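Local coordinates for Ras GTPase-activating-like protein IQGAP2 (Homo sapiens, PDB 4EZA) that probably binds phosphoinositides through an atypical domain with a pseudo C2 fold, as part of a Ras GTPase-activating-like signalling protein, at residues A[92-95]-A[101-104]. Residues are numbered along the deposited sequence; the frame is centred on the assembly and turned at random.
Sequences AVMK and KVNV
M94 and V102 face each other as an antiparallel hydrogen-bonded pair, and their side chains show how a short hairpin can be tightly packed on one face and more solvent-exposed on the other. M94 N donates a hydrogen bond to V102 O at 2.9 Å, and V102 N answers to M94 O with an N-H...O angle of 168°. On the tight face, M94 CG lies 3.6 Å from V102 CG2, while SD passes 3.8 Å from V104 CG2, the M94 and V104 side chains crossing at about a right angle. With chi1 at 62°, M94 CG stands between backbone N and carbonyl carbon; L83 and M86 of helix 80-88 cover this side.

On the other face K95 is exposed, while V93 and K101 touch L36. K101 extends obliquely across V93, bringing CE to 3.5 Å from V93 CG2, locally tighter than normal van der Waals contact; K95 bends repeatedly, brushes K101 CB with CD and ends in a salt bridge to D39. V104 N reaches A92 O from above the carbonyl plane, and N103 OD1 caps L106 N. The whole is an antiparallel beta hairpin running directly into helix 104-112 of the pseudo C2 domain.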
ATOM      1  N   ALA A  92      11.419  -8.639  -1.775  1.00 12.54           N
ATOM      2  CA  ALA A  92      11.007  -7.658  -2.788  1.00 11.89           C
ATOM      3  C   ALA A  92       9.530  -7.258  -2.715  1.00 11.19           C
ATOM      4  O   ALA A  92       9.162  -6.160  -3.134  1.00 10.70           O
ATOM      5  CB  ALA A  92      11.331  -8.179  -4.169  1.00 12.65           C
ATOM      6  N   VAL A  93       8.695  -8.181  -2.260  1.00 10.99           N
ATOM      7  CA  VAL A  93       7.241  -8.000  -2.278  1.00 11.72           C
ATOM      8  C   VAL A  93       6.594  -8.479  -0.992  1.00 12.07           C
ATOM      9  O   VAL A  93       7.154  -9.309  -0.266  1.00 12.94           O
ATOM     10  CB  VAL A  93       6.586  -8.724  -3.501  1.00 12.39           C
ATOM     11  CG1 VAL A  93       7.134  -8.203  -4.825  1.00 12.48           C
ATOM     12  CG2 VAL A  93       6.790 -10.222  -3.407  1.00 13.06           C
ATOM     13  N   MET A  94       5.379  -7.988  -0.745  1.00 12.09           N
ATOM     14  CA  MET A  94       4.661  -8.329   0.462  1.00 13.13           C
ATOM     15  C   MET A  94       3.171  -8.182   0.256  1.00 12.68           C
ATOM     16  O   MET A  94       2.730  -7.365  -0.558  1.00 12.40           O
ATOM     17  CB  MET A  94       5.131  -7.446   1.613  1.00 13.70           C
ATOM     18  CG  MET A  94       4.880  -5.991   1.417  1.00 16.97           C
ATOM     19  SD  MET A  94       5.510  -5.003   2.773  1.00 27.40           S
ATOM     20  CE  MET A  94       4.730  -5.753   4.087  1.00 11.64           C
ATOM     21  N   LYS A  95       2.395  -8.982   0.974  1.00 12.45           N
ATOM     22  CA  LYS A  95       0.935  -8.867   0.969  1.00 13.27           C
ATOM     23  C   LYS A  95       0.536  -7.855   2.036  1.00 12.67           C
ATOM     24  O   LYS A  95       0.381  -8.216   3.205  1.00 13.93           O
ATOM     25  CB  LYS A  95       0.284 -10.228   1.238  1.00 14.96           C
ATOM     26  CG  LYS A  95       0.491 -11.248   0.129  1.00 18.19           C
ATOM     27  CD  LYS A  95      -0.175 -10.847  -1.183  1.00 22.90           C
ATOM     28  CE  LYS A  95      -1.657 -11.181  -1.235  1.00 25.35           C
ATOM     29  NZ  LYS A  95      -1.985 -12.596  -1.603  1.00 27.81           N
ATOM     30  N   LYS A 101      -0.948  -7.367  -3.136  1.00 10.39           N
ATOM     31  CA  LYS A 101       0.495  -7.567  -3.214  1.00 10.31           C
ATOM     32  C   LYS A 101       1.180  -6.300  -3.682  1.00  9.12           C
ATOM     33  O   LYS A 101       0.798  -5.735  -4.712  1.00  8.99           O
ATOM     34  CB  LYS A 101       0.816  -8.720  -4.158  1.00 11.33           C
ATOM     35  CG  LYS A 101       2.233  -9.204  -4.060  1.00 14.78           C
ATOM     36  CD  LYS A 101       2.368 -10.456  -4.926  1.00 21.25           C
ATOM     37  CE  LYS A 101       3.793 -10.969  -4.971  1.00 24.76           C
ATOM     38  NZ  LYS A 101       4.033 -11.815  -6.195  1.00 29.06           N
ATOM     39  N   VAL A 102       2.208  -5.891  -2.947  1.00  7.81           N
ATOM     40  CA  VAL A 102       2.945  -4.649  -3.209  1.00  7.92           C
ATOM     41  C   VAL A 102       4.446  -4.858  -3.253  1.00  7.76           C
ATOM     42  O   VAL A 102       4.983  -5.832  -2.705  1.00  9.27           O
ATOM     43  CB  VAL A 102       2.624  -3.498  -2.202  1.00  7.64           C
ATOM     44  CG1 VAL A 102       1.130  -3.154  -2.219  1.00  9.21           C
ATOM     45  CG2 VAL A 102       3.104  -3.837  -0.797  1.00  9.52           C
ATOM     46  N   ASN A 103       5.133  -3.940  -3.923  1.00  7.39           N
ATOM     47  CA  ASN A 103       6.600  -3.936  -3.987  1.00  7.29           C
ATOM     48  C   ASN A 103       7.166  -3.132  -2.805  1.00  7.81           C
ATOM     49  O   ASN A 103       6.818  -1.960  -2.632  1.00  7.47           O
ATOM     50  CB  ASN A 103       7.038  -3.374  -5.346  1.00  7.33           C
ATOM     51  CG  ASN A 103       8.548  -3.300  -5.478  1.00  7.47           C
ATOM     52  OD1 ASN A 103       9.195  -2.416  -4.906  1.00  9.46           O
ATOM     53  ND2 ASN A 103       9.138  -4.275  -6.178  1.00  8.81           N
ATOM     54  N   VAL A 104       8.033  -3.764  -2.009  1.00  8.46           N
ATOM     55  CA  VAL A 104       8.592  -3.157  -0.789  1.00  8.95           C
ATOM     56  C   VAL A 104       9.357  -1.867  -1.070  1.00  9.24           C
ATOM     57  O   VAL A 104       9.071  -0.818  -0.462  1.00  9.80           O
ATOM     58  CB  VAL A 104       9.466  -4.179  -0.001  1.00  9.38           C
ATOM     59  CG1 VAL A 104      10.204  -3.493   1.155  1.00 11.22           C
ATOM     60  CG2 VAL A 104       8.608  -5.318   0.524  1.00 10.04           C
TER